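Local coordinates for natterin-like protein (Lethenteron camtschaticum, PDB 6IUL) that acts as a pore-forming immune cytotoxin of the lamprey, probably recognising cell surfaces through a jacalin-like lectin domain and perforating membranes with an aerolysin-type module, at residues M174-D179 / Y186-S191; G38-R43 / W81-G86; S199-N204 / L275-L280; Q46-L49 / R53-T56. All coordinates share one frame; numbering follows the deposited sequence.

Contact 1. Residues M174-D179 / Y186-S191; sequences MEYKND and YTFESS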
loop_
_atom_site.group_PDB
_atom_site.type_symbol
_atom_site.label_atom_id
_atom_site.label_comp_id
_atom_site.label_asym_id
_atom_site.label_seq_id
_atom_site.Cartn_x
_atom_site.Cartn_y
_atom_site.Cartn_z
ATOM N N MET A 174 9.670 -6.134 -33.134
ATOM C CA MET A 174 9.749 -7.389 -33.851
ATOM C C MET A 174 9.700 -7.098 -35.356
ATOM O O MET A 174 9.057 -6.152 -35.820
ATOM C CB MET A 174 8.591 -8.297 -33.389
ATOM C CG MET A 174 8.568 -9.703 -33.933
ATOM S SD MET A 174 10.185 -10.489 -34.000
ATOM C CE MET A 174 9.774 -11.928 -35.010
ATOM N N GLU A 175 10.337 -7.944 -36.130
ATOM C CA GLU A 175 10.372 -7.730 -37.583
ATOM C C GLU A 175 9.819 -8.972 -38.317
ATOM O O GLU A 175 10.088 -10.118 -37.937
ATOM C CB GLU A 175 11.805 -7.449 -38.021
ATOM C CG GLU A 175 11.987 -7.172 -39.510
ATOM C CD GLU A 175 13.474 -7.005 -39.882
ATOM O OE1 GLU A 175 13.991 -5.881 -39.710
ATOM O OE2 GLU A 175 14.112 -7.993 -40.278
ATOM N N TYR A 176 9.030 -8.712 -39.345
ATOM C CA TYR A 176 8.404 -9.763 -40.145
ATOM C C TYR A 176 8.851 -9.566 -41.576
ATOM O O TYR A 176 8.590 -8.509 -42.165
ATOM C CB TYR A 176 6.872 -9.658 -40.049
ATOM C CG TYR A 176 6.373 -9.789 -38.641
ATOM C CD1 TYR A 176 6.208 -11.047 -38.056
ATOM C CD2 TYR A 176 6.103 -8.675 -37.872
ATOM C CE1 TYR A 176 5.758 -11.189 -36.748
ATOM C CE2 TYR A 176 5.688 -8.807 -36.549
ATOM C CZ TYR A 176 5.523 -10.046 -35.990
ATOM O OH TYR A 176 5.138 -10.135 -34.671
ATOM N N LYS A 177 9.557 -10.540 -42.119
ATOM C CA LYS A 177 10.058 -10.432 -43.469
ATOM C C LYS A 177 9.420 -11.515 -44.362
ATOM O O LYS A 177 9.496 -12.697 -44.060
ATOM C CB LYS A 177 11.577 -10.523 -43.494
ATOM C CG LYS A 177 12.114 -10.031 -44.839
ATOM C CD LYS A 177 13.617 -10.205 -45.048
ATOM C CE LYS A 177 14.058 -9.326 -46.237
ATOM N NZ LYS A 177 15.379 -9.695 -46.821
ATOM N N ASN A 178 8.796 -11.081 -45.449
ATOM C CA ASN A 178 8.066 -11.970 -46.362
ATOM C C ASN A 178 8.854 -12.097 -47.651
ATOM O O ASN A 178 8.843 -11.196 -48.520
ATOM C CB ASN A 178 6.652 -11.446 -46.669
ATOM C CG ASN A 178 5.833 -12.406 -47.534
ATOM O OD1 ASN A 178 6.330 -13.460 -47.915
ATOM N ND2 ASN A 178 4.560 -12.064 -47.801
ATOM N N ASP A 179 9.561 -13.223 -47.741
ATOM C CA ASP A 179 10.428 -13.523 -48.867
ATOM C C ASP A 179 9.707 -14.422 -49.875
ATOM O O ASP A 179 10.298 -14.831 -50.886
ATOM C CB ASP A 179 11.696 -14.217 -48.375
ATOM C CG ASP A 179 12.728 -13.237 -47.809
ATOM O OD1 ASP A 179 12.714 -12.013 -48.056
ATOM O OD2 ASP A 179 13.636 -13.731 -47.135
ATOM N N TYR A 186 0.664 -12.721 -39.759
ATOM C CA TYR A 186 1.297 -13.161 -38.486
ATOM C C TYR A 186 0.609 -12.534 -37.315
ATOM O O TYR A 186 -0.143 -11.617 -37.484
ATOM C CB TYR A 186 2.761 -12.678 -38.401
ATOM C CG TYR A 186 3.686 -13.153 -39.482
ATOM C CD1 TYR A 186 3.786 -12.469 -40.670
ATOM C CD2 TYR A 186 4.482 -14.275 -39.303
ATOM C CE1 TYR A 186 4.641 -12.898 -41.669
ATOM C CE2 TYR A 186 5.367 -14.689 -40.280
ATOM C CZ TYR A 186 5.430 -14.002 -41.454
ATOM O OH TYR A 186 6.320 -14.407 -42.431
ATOM N N THR A 187 0.880 -12.984 -36.103
ATOM C CA THR A 187 0.248 -12.395 -34.922
ATOM C C THR A 187 1.283 -11.743 -34.013
ATOM O O THR A 187 2.190 -12.394 -33.544
ATOM C CB THR A 187 -0.502 -13.472 -34.090
ATOM O OG1 THR A 187 -1.366 -14.253 -34.945
ATOM C CG2 THR A 187 -1.323 -12.781 -32.955
ATOM N N PHE A 188 1.131 -10.469 -33.753
ATOM C CA PHE A 188 1.979 -9.784 -32.791
ATOM C C PHE A 188 1.312 -9.785 -31.408
ATOM O O PHE A 188 0.112 -9.500 -31.281
ATOM C CB PHE A 188 2.169 -8.345 -33.242
ATOM C CG PHE A 188 3.074 -7.536 -32.361
ATOM C CD1 PHE A 188 4.434 -7.531 -32.564
ATOM C CD2 PHE A 188 2.548 -6.756 -31.353
ATOM C CE1 PHE A 188 5.266 -6.764 -31.757
ATOM C CE2 PHE A 188 3.359 -5.978 -30.542
ATOM C CZ PHE A 188 4.714 -5.987 -30.734
ATOM N N GLU A 189 2.117 -10.074 -30.387
ATOM C CA GLU A 189 1.711 -9.976 -29.005
ATOM C C GLU A 189 2.755 -9.225 -28.191
ATOM O O GLU A 189 3.942 -9.379 -28.434
ATOM C CB GLU A 189 1.606 -11.364 -28.435
ATOM C CG GLU A 189 0.402 -12.147 -28.851
ATOM C CD GLU A 189 0.386 -13.570 -28.278
ATOM O OE1 GLU A 189 1.344 -13.982 -27.592
ATOM O OE2 GLU A 189 -0.570 -14.296 -28.584
ATOM N N SER A 190 2.312 -8.440 -27.197
ATOM C CA SER A 190 3.225 -7.774 -26.288
ATOM C C SER A 190 2.585 -7.519 -24.953
ATOM O O SER A 190 1.372 -7.374 -24.873
ATOM C CB SER A 190 3.712 -6.463 -26.895
ATOM O OG SER A 190 4.659 -5.853 -26.027
ATOM N N SER A 191 3.399 -7.436 -23.905
ATOM C CA SER A 191 2.882 -7.112 -22.555
ATOM C C SER A 191 3.914 -6.332 -21.745
ATOM O O SER A 191 5.136 -6.430 -22.004
ATOM C CB SER A 191 2.501 -8.392 -21.799
ATOM O OG SER A 191 3.632 -9.260 -21.603
#

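Contact 2. Residues G38-R43 / W81-G86; sequences GGWQVR and WGNGAG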
loop_
_atom_site.group_PDB
_atom_site.type_symbol
_atom_site.label_atom_id
_atom_site.label_comp_id
_atom_site.label_asym_id
_atom_site.label_seq_id
_atom_site.Cartn_x
_atom_site.Cartn_y
_atom_site.Cartn_z
ATOM N N GLY A 38 -1.036 25.765 41.056
ATOM C CA GLY A 38 -0.701 26.449 42.288
ATOM C C GLY A 38 -1.128 25.610 43.507
ATOM O O GLY A 38 -1.448 24.419 43.393
ATOM N N GLY A 39 -1.152 26.255 44.672
ATOM C CA GLY A 39 -1.519 25.591 45.865
ATOM C C GLY A 39 -2.920 25.049 45.915
ATOM O O GLY A 39 -3.133 23.934 46.363
ATOM N N TRP A 40 -3.864 25.810 45.427
ATOM C CA TRP A 40 -5.279 25.458 45.566
ATOM C C TRP A 40 -6.003 25.544 44.205
ATOM O O TRP A 40 -7.225 25.753 44.114
ATOM C CB TRP A 40 -5.984 26.350 46.643
ATOM C CG TRP A 40 -5.729 27.852 46.470
ATOM C CD1 TRP A 40 -4.573 28.551 46.826
ATOM C CD2 TRP A 40 -6.646 28.836 45.973
ATOM N NE1 TRP A 40 -4.733 29.884 46.532
ATOM C CE2 TRP A 40 -5.993 30.099 46.042
ATOM C CE3 TRP A 40 -7.957 28.776 45.485
ATOM C CZ2 TRP A 40 -6.588 31.288 45.578
ATOM C CZ3 TRP A 40 -8.570 29.960 45.041
ATOM C CH2 TRP A 40 -7.878 31.211 45.098
ATOM N N GLN A 41 -5.257 25.382 43.130
ATOM C CA GLN A 41 -5.845 25.515 41.802
ATOM C C GLN A 41 -4.915 25.025 40.699
ATOM O O GLN A 41 -3.692 24.873 40.917
ATOM C CB GLN A 41 -6.235 26.982 41.515
ATOM C CG GLN A 41 -5.063 27.881 41.220
ATOM C CD GLN A 41 -4.379 28.452 42.476
ATOM O OE1 GLN A 41 -4.108 27.769 43.426
ATOM N NE2 GLN A 41 -4.037 29.682 42.407
ATOM N N VAL A 42 -5.515 24.745 39.534
ATOM C CA VAL A 42 -4.789 24.801 38.281
ATOM C C VAL A 42 -4.700 26.281 37.912
ATOM O O VAL A 42 -5.732 26.931 37.796
ATOM C CB VAL A 42 -5.515 24.023 37.169
ATOM C CG1 VAL A 42 -4.884 24.328 35.787
ATOM C CG2 VAL A 42 -5.500 22.539 37.495
ATOM N N ARG A 43 -3.467 26.801 37.759
ATOM C CA ARG A 43 -3.248 28.204 37.479
ATOM C C ARG A 43 -3.442 28.556 36.017
ATOM O O ARG A 43 -3.922 29.645 35.674
ATOM C CB ARG A 43 -1.831 28.601 37.892
ATOM C CG ARG A 43 -1.641 28.854 39.378
ATOM C CD ARG A 43 -1.374 30.384 39.454
ATOM N NE ARG A 43 0.049 30.605 39.302
ATOM C CZ ARG A 43 0.684 31.788 39.360
ATOM N NH1 ARG A 43 0.061 32.943 39.453
ATOM N NH2 ARG A 43 2.001 31.800 39.356
ATOM N N TRP A 81 -10.965 17.106 38.518
ATOM C CA TRP A 81 -11.309 17.368 39.918
ATOM C C TRP A 81 -11.458 18.862 40.141
ATOM O O TRP A 81 -10.729 19.696 39.561
ATOM C CB TRP A 81 -10.197 16.919 40.835
ATOM C CG TRP A 81 -10.041 15.485 41.075
ATOM C CD1 TRP A 81 -10.423 14.801 42.164
ATOM C CD2 TRP A 81 -9.338 14.552 40.235
ATOM N NE1 TRP A 81 -10.041 13.462 42.045
ATOM C CE2 TRP A 81 -9.363 13.301 40.880
ATOM C CE3 TRP A 81 -8.721 14.656 38.989
ATOM C CZ2 TRP A 81 -8.814 12.170 40.335
ATOM C CZ3 TRP A 81 -8.162 13.553 38.450
ATOM C CH2 TRP A 81 -8.202 12.297 39.136
ATOM N N GLY A 82 -12.414 19.193 41.010
ATOM C CA GLY A 82 -12.529 20.516 41.604
ATOM C C GLY A 82 -11.451 20.741 42.660
ATOM O O GLY A 82 -10.765 19.795 43.074
ATOM N N ASN A 83 -11.316 21.977 43.120
ATOM C CA ASN A 83 -10.247 22.286 44.098
ATOM C C ASN A 83 -10.636 22.040 45.544
ATOM O O ASN A 83 -9.841 22.275 46.458
ATOM C CB ASN A 83 -9.729 23.718 43.951
ATOM C CG ASN A 83 -10.745 24.744 44.342
ATOM O OD1 ASN A 83 -11.925 24.425 44.439
ATOM N ND2 ASN A 83 -10.294 25.989 44.586
ATOM N N GLY A 84 -11.846 21.574 45.790
ATOM C CA GLY A 84 -12.180 21.324 47.209
ATOM C C GLY A 84 -13.072 22.369 47.877
ATOM O O GLY A 84 -13.974 22.010 48.598
ATOM N N ALA A 85 -12.843 23.651 47.628
ATOM C CA ALA A 85 -13.890 24.643 47.882
ATOM C C ALA A 85 -14.941 24.598 46.779
ATOM O O ALA A 85 -15.957 25.219 46.887
ATOM C CB ALA A 85 -13.294 26.041 47.962
ATOM N N GLY A 86 -14.651 23.914 45.680
ATOM C CA GLY A 86 -15.514 23.926 44.502
ATOM C C GLY A 86 -15.497 25.235 43.727
ATOM O O GLY A 86 -16.455 25.533 43.031
#

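Contact 3. Residues S199-N204 / L275-L280; sequences SWSTTN and LPYTAL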
loop_
_atom_site.group_PDB
_atom_site.type_symbol
_atom_site.label_atom_id
_atom_site.label_comp_id
_atom_site.label_asym_id
_atom_site.label_seq_id
_atom_site.Cartn_x
_atom_site.Cartn_y
_atom_site.Cartn_z
ATOM N N SER A 199 -2.018 9.816 -4.951
ATOM C CA SER A 199 -1.676 10.430 -3.670
ATOM C C SER A 199 -2.391 11.776 -3.492
ATOM O O SER A 199 -2.229 12.708 -4.283
ATOM C CB SER A 199 -0.187 10.629 -3.550
ATOM O OG SER A 199 0.107 11.382 -2.375
ATOM N N TRP A 200 -3.211 11.875 -2.455
ATOM C CA TRP A 200 -3.785 13.157 -2.057
ATOM C C TRP A 200 -3.128 13.622 -0.770
ATOM O O TRP A 200 -3.181 12.919 0.236
ATOM C CB TRP A 200 -5.264 13.031 -1.855
ATOM C CG TRP A 200 -6.082 12.764 -3.083
ATOM C CD1 TRP A 200 -6.635 13.703 -3.922
ATOM C CD2 TRP A 200 -6.504 11.489 -3.582
ATOM N NE1 TRP A 200 -7.385 13.088 -4.877
ATOM C CE2 TRP A 200 -7.298 11.729 -4.711
ATOM C CE3 TRP A 200 -6.273 10.168 -3.184
ATOM C CZ2 TRP A 200 -7.868 10.701 -5.461
ATOM C CZ3 TRP A 200 -6.819 9.146 -3.915
ATOM C CH2 TRP A 200 -7.639 9.412 -5.042
ATOM N N SER A 201 -2.516 14.801 -0.799
ATOM C CA SER A 201 -1.769 15.314 0.336
ATOM C C SER A 201 -2.737 15.583 1.513
ATOM O O SER A 201 -3.889 15.922 1.323
ATOM C CB SER A 201 -0.988 16.574 -0.037
ATOM O OG SER A 201 -1.920 17.652 -0.322
ATOM N N THR A 202 -2.236 15.437 2.727
ATOM C CA THR A 202 -2.999 15.791 3.918
ATOM C C THR A 202 -2.136 16.608 4.862
ATOM O O THR A 202 -0.932 16.570 4.770
ATOM C CB THR A 202 -3.482 14.525 4.668
ATOM O OG1 THR A 202 -2.367 13.827 5.178
ATOM C CG2 THR A 202 -4.230 13.563 3.751
ATOM N N THR A 203 -2.774 17.355 5.754
ATOM C CA THR A 203 -2.057 18.110 6.802
ATOM C C THR A 203 -2.711 17.901 8.164
ATOM O O THR A 203 -3.728 17.226 8.289
ATOM C CB THR A 203 -2.072 19.622 6.492
ATOM O OG1 THR A 203 -3.437 20.069 6.332
ATOM C CG2 THR A 203 -1.301 19.928 5.214
ATOM N N ASN A 204 -2.133 18.523 9.179
ATOM C CA ASN A 204 -2.712 18.587 10.529
ATOM C C ASN A 204 -2.871 17.199 11.126
ATOM O O ASN A 204 -3.724 16.977 11.985
ATOM C CB ASN A 204 -4.046 19.321 10.477
ATOM C CG ASN A 204 -3.904 20.739 9.941
ATOM O OD1 ASN A 204 -2.827 21.290 9.939
ATOM N ND2 ASN A 204 -5.013 21.328 9.496
ATOM N N LEU A 275 -1.376 18.273 -9.510
ATOM C CA LEU A 275 -2.559 19.129 -9.631
ATOM C C LEU A 275 -3.109 19.546 -8.261
ATOM O O LEU A 275 -3.177 18.736 -7.384
ATOM C CB LEU A 275 -3.673 18.380 -10.347
ATOM C CG LEU A 275 -3.572 18.059 -11.852
ATOM C CD1 LEU A 275 -4.796 17.278 -12.262
ATOM C CD2 LEU A 275 -3.470 19.346 -12.703
ATOM N N PRO A 276 -3.502 20.813 -8.079
ATOM C CA PRO A 276 -4.190 21.178 -6.835
ATOM C C PRO A 276 -5.581 20.556 -6.739
ATOM O O PRO A 276 -6.223 20.314 -7.775
ATOM C CB PRO A 276 -4.287 22.729 -6.908
ATOM C CG PRO A 276 -4.171 23.037 -8.383
ATOM C CD PRO A 276 -3.241 21.984 -8.939
ATOM N N TYR A 277 -6.033 20.278 -5.509
ATOM C CA TYR A 277 -7.401 19.755 -5.306
ATOM C C TYR A 277 -8.090 20.461 -4.161
ATOM O O TYR A 277 -7.451 20.969 -3.259
ATOM C CB TYR A 277 -7.399 18.218 -5.036
ATOM C CG TYR A 277 -7.043 17.825 -3.626
ATOM C CD1 TYR A 277 -7.994 17.850 -2.603
ATOM C CD2 TYR A 277 -5.751 17.481 -3.295
ATOM C CE1 TYR A 277 -7.670 17.502 -1.300
ATOM C CE2 TYR A 277 -5.413 17.114 -2.000
ATOM C CZ TYR A 277 -6.380 17.135 -1.004
ATOM O OH TYR A 277 -6.008 16.797 0.274
ATOM N N THR A 278 -9.410 20.460 -4.200
ATOM C CA THR A 278 -10.229 20.875 -3.071
ATOM C C THR A 278 -11.154 19.701 -2.771
ATOM O O THR A 278 -11.437 18.886 -3.672
ATOM C CB THR A 278 -11.083 22.131 -3.351
ATOM O OG1 THR A 278 -11.995 21.844 -4.398
ATOM C CG2 THR A 278 -10.217 23.337 -3.759
ATOM N N ALA A 279 -11.594 19.595 -1.517
ATOM C CA ALA A 279 -12.444 18.495 -1.115
ATOM C C ALA A 279 -13.087 18.784 0.233
ATOM O O ALA A 279 -12.837 19.800 0.850
ATOM C CB ALA A 279 -11.626 17.186 -1.028
ATOM N N LEU A 280 -13.920 17.862 0.692
ATOM C CA LEU A 280 -14.567 17.980 1.983
ATOM C C LEU A 280 -14.264 16.724 2.815
ATOM O O LEU A 280 -14.489 15.585 2.376
ATOM C CB LEU A 280 -16.061 18.153 1.745
ATOM C CG LEU A 280 -16.919 18.292 3.010
ATOM C CD1 LEU A 280 -16.558 19.588 3.744
ATOM C CD2 LEU A 280 -18.411 18.225 2.747
#

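Contact 4. Residues Q46-L49 / R53-T56; sequences QVWL and RRET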
loop_
_atom_site.group_PDB
_atom_site.type_symbol
_atom_site.label_atom_id
_atom_site.label_comp_id
_atom_site.label_asym_id
_atom_site.label_seq_id
_atom_site.Cartn_x
_atom_site.Cartn_y
_atom_site.Cartn_z
ATOM N N GLN A 46 -1.577 25.925 28.622
ATOM C CA GLN A 46 -1.268 26.257 27.251
ATOM C C GLN A 46 -1.527 25.015 26.343
ATOM O O GLN A 46 -1.149 23.890 26.667
ATOM C CB GLN A 46 0.159 26.726 27.175
ATOM C CG GLN A 46 0.709 27.061 25.801
ATOM C CD GLN A 46 1.989 27.876 25.844
ATOM O OE1 GLN A 46 3.067 27.391 26.148
ATOM N NE2 GLN A 46 1.850 29.122 25.495
ATOM N N VAL A 47 -2.160 25.235 25.208
ATOM C CA VAL A 47 -2.631 24.175 24.354
ATOM C C VAL A 47 -2.179 24.438 22.927
ATOM O O VAL A 47 -2.304 25.575 22.399
ATOM C CB VAL A 47 -4.180 24.162 24.352
ATOM C CG1 VAL A 47 -4.728 23.077 23.435
ATOM C CG2 VAL A 47 -4.748 24.017 25.763
ATOM N N TRP A 48 -1.686 23.373 22.294
ATOM C CA TRP A 48 -1.269 23.404 20.882
ATOM C C TRP A 48 -2.134 22.428 20.053
ATOM O O TRP A 48 -2.370 21.272 20.482
ATOM C CB TRP A 48 0.166 22.924 20.734
ATOM C CG TRP A 48 1.246 23.784 21.312
ATOM C CD1 TRP A 48 2.127 24.550 20.604
ATOM C CD2 TRP A 48 1.642 23.880 22.692
ATOM N NE1 TRP A 48 3.037 25.126 21.460
ATOM C CE2 TRP A 48 2.768 24.734 22.746
ATOM C CE3 TRP A 48 1.170 23.319 23.872
ATOM C CZ2 TRP A 48 3.417 25.076 23.967
ATOM C CZ3 TRP A 48 1.790 23.615 25.061
ATOM C CH2 TRP A 48 2.922 24.496 25.114
ATOM N N LEU A 49 -2.599 22.877 18.897
ATOM C CA LEU A 49 -3.328 22.022 17.970
ATOM C C LEU A 49 -2.441 21.598 16.815
ATOM O O LEU A 49 -1.401 22.182 16.583
ATOM C CB LEU A 49 -4.565 22.710 17.461
ATOM C CG LEU A 49 -5.520 23.209 18.533
ATOM C CD1 LEU A 49 -6.746 23.872 17.914
ATOM C CD2 LEU A 49 -5.929 22.075 19.459
ATOM N N ARG A 53 -1.816 26.134 15.723
ATOM C CA ARG A 53 -2.409 27.119 16.603
ATOM C C ARG A 53 -1.982 26.824 18.048
ATOM O O ARG A 53 -1.756 25.674 18.428
ATOM C CB ARG A 53 -3.931 27.123 16.496
ATOM C CG ARG A 53 -4.495 27.633 15.158
ATOM C CD ARG A 53 -5.993 27.373 15.102
ATOM N NE ARG A 53 -6.735 28.153 16.091
ATOM C CZ ARG A 53 -7.962 27.869 16.523
ATOM N NH1 ARG A 53 -8.547 28.637 17.451
ATOM N NH2 ARG A 53 -8.609 26.793 16.087
ATOM N N ARG A 54 -1.931 27.862 18.855
ATOM C CA ARG A 54 -1.420 27.777 20.209
ATOM C C ARG A 54 -2.039 28.880 21.050
ATOM O O ARG A 54 -2.100 30.028 20.629
ATOM C CB ARG A 54 0.096 27.929 20.135
ATOM C CG ARG A 54 0.761 28.252 21.424
ATOM C CD ARG A 54 2.250 28.198 21.274
ATOM N NE ARG A 54 2.764 29.301 20.490
ATOM C CZ ARG A 54 3.445 30.313 20.977
ATOM N NH1 ARG A 54 3.669 30.421 22.269
ATOM N NH2 ARG A 54 3.883 31.250 20.155
ATOM N N GLU A 55 -2.517 28.533 22.230
ATOM C CA GLU A 55 -3.085 29.543 23.091
ATOM C C GLU A 55 -2.976 29.214 24.581
ATOM O O GLU A 55 -2.952 28.060 24.963
ATOM C CB GLU A 55 -4.550 29.791 22.693
ATOM C CG GLU A 55 -5.010 31.220 23.005
ATOM C CD GLU A 55 -6.390 31.583 22.431
ATOM O OE1 GLU A 55 -7.049 32.475 23.014
ATOM O OE2 GLU A 55 -6.837 30.967 21.445
ATOM N N THR A 56 -3.004 30.265 25.401
ATOM C CA THR A 56 -2.837 30.188 26.816
ATOM C C THR A 56 -4.007 30.804 27.566
ATOM O O THR A 56 -4.517 31.866 27.219
ATOM C CB THR A 56 -1.529 30.909 27.219
ATOM O OG1 THR A 56 -0.407 30.275 26.578
ATOM C CG2 THR A 56 -1.333 30.818 28.727
#

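Contact 1. Residues M174-D179 / Y186-S191
Tyr176 and Tyr186 meet ring to ring. Both carry CG anti to the carbonyl carbon, with chi1 near -60°. Their strands run antiparallel, and the two side chains slide past each other in opposite directions. Tyr176 CD1 rests over one face of the Tyr186 ring, offset toward its rim, and lies 3.6 Å from Tyr186 CG. The ring planes are 36° apart, an oblique pairing. The far end of Tyr176 goes to a second aromatic residue. Its OH lies 3.4 Å from Phe188 CD1, at the edge of the phenylalanine ring. Phe188 has CG anti to the backbone N (chi1 -178°), and its side chain crosses Tyr176 at about a right angle. The same ring edge takes Met174 CB, 4.0 Å from Phe188 CE1. Beyond CB the methionine bends off and packs on Ile117 of the second subunit. Phe188 also meets Phe252 and makes a cation-pi contact with Lys172. Tyr176 is backbone hydrogen-bonded to Val262 on strand 260-285, and Tyr186 to Val254 on strand 241-256. The aromatic side chains thus bridge strands 166-178 and 184-200, whose axes lie 9.7 Å apart, within the long-stranded module of the aerolysin/ETX-MTX2 family.

Contact 2. Residues G38-R43 / W81-G86
Asn83 and Trp40 join two turns through one side-chain hydrogen bond. Asn83 ND2 donates to Trp40 O over 3.1 Å, with an N-H...O angle of 156°. The acceptor sits in the plane of the Asn83 amide, and the donor approaches nearly along the C=O axis. Chi1 of 68° sets the amide between the backbone N and the carbonyl carbon. The other end of this amide is held as well: Asn83 OD1 accepts from Thr87 N. With both ends engaged, a flip of the amide is probably disfavoured.

Two further bonds shape the first turn from within. Gln41 OE1 accepts from Trp40 N at 2.8 Å. Gly38 N donates to Gln41 O, also at 2.8 Å, and so closes the turn between strands 30-37 and 42-49. Gln41 NE2 makes a weak hydrogen bond to Asp134.

Packing contacts are few. Asn83 ND2 lies in the plane of the Trp40 ring, at its edge, 3.7 Å from Trp40 CE3. The two side chains run side by side, with ring and amide planes 37° apart. Gln41 OE1 stands over one face of the same indole. Trp109 meets Trp40 ring to ring, and Asn83 packs on Met106.

The Asn83-Trp40 bond links the turn 38-41 with the turn after strand 75-82, at the loop end of a jacalin-like beta-prism, the end where sugar-binding relatives hold their ligands.

Contact 3. Residues S199-N204 / L275-L280
Tyr277 OH donates a short hydrogen bond of 2.5 Å to Ser201 O. The hydroxyl comes in almost straight at the carbonyl, with a C=O...O angle of 163°, and Ser201 O lies in the plane of the tyrosine ring at its edge. Tyr277 carries CG between the backbone N and the carbonyl carbon (chi1 80°), and from there its ring reaches across to the loop that follows Trp200. Trp200 meets one face of that ring with its edge. Its CD1 stands over the face, 3.9 Å from Tyr277 CD2. This is an edge-to-face pair, with the edge of the indole toward the phenol face; the five-membered ring and the Tyr277 ring have centroids 5.2 Å apart and planes at 88°. In the sheet of the aerolysin-type module, strand 290-313 pairs with both strands of this contact. Ser201 is backbone hydrogen-bonded to Ile298 there, and Tyr277 to Gly297, so the phenol spans the strand between them. Trp200 NE1 is hydrogen-bonded to Tyr156 OH, which helps to fix the indole, and Ser201 OG is held by Ile298 N. The same Ser201 OG lies 3.9 Å from Tyr277 CE2.

Contact 4. Residues Q46-L49 / R53-T56
Arg54 is anti at both chi1 (163°) and chi2, which lays CB, CG and CD along Trp48; the bend at chi3 (71°) then turns the guanidinium. The indole of Trp48 has CG anti to the carbonyl carbon (chi1 -67°) and points the same way. Arg54 CG sits over the face of the five-membered ring, 4.1 Å from its centroid, in a CH-pi contact. The fit is tight further out, where Arg54 CD comes within 3.2 Å of Trp48 NE1. The guanidinium plane is turned only slightly from the ring plane. Gln46 CG lies over the same indole face, 3.4 Å above the ring plane. Beyond it the extended Gln46 chain brings NE2 to 2.8 Å from Thr56 OG1. Gln46 NE2 also meets the edge of the Arg54 guanidinium, 3.9 Å from NH1.

The backbones form an antiparallel hairpin. Val47 and Glu55 make the hydrogen-bonded pair: Val47 N donates to Glu55 O at 2.9 Å, and Glu55 N to Val47 O at 3.0 Å. Leu49 N donates to Arg53 O, also at 3.0 Å. Gln46 with Thr56 and Trp48 with Arg54 are non-hydrogen-bonded pairs. Val47 and Glu55 turn to the other face, where both pack on Phe21. Arg53 lies beside Leu49, and its NH2 is hydrogen-bonded to Asn22 O.

Trp48 also makes a cation-pi contact with Lys32. The indole therefore has two cationic side chains close by, and they probably polarise its pi cloud. The CH-pi donor is Arg54 CG; CD, bonded to the guanidinium nitrogen NE, is probably slightly polarised and should suit an electron-rich ring.

Contacts 2 and 4 share strand 42-49 of the lectin part, with centres 22 Å apart. Contact 2 lies at the loop end, and contact 4 pairs the other half of that strand with 54-58. Contact 3 sits near the middle of the chain, in the pore-forming part. Its nearest atoms come to about 7 Å from contact 4, without touching, so the two lie where the parts approach each other. Contacts 1 and 3 share strand 184-200, yet their centres are 46 Å apart. Contacts 1 and 2 lie toward opposite ends of the elongated chain, with centres 87 Å apart. Contact 1 lies next to the second subunit.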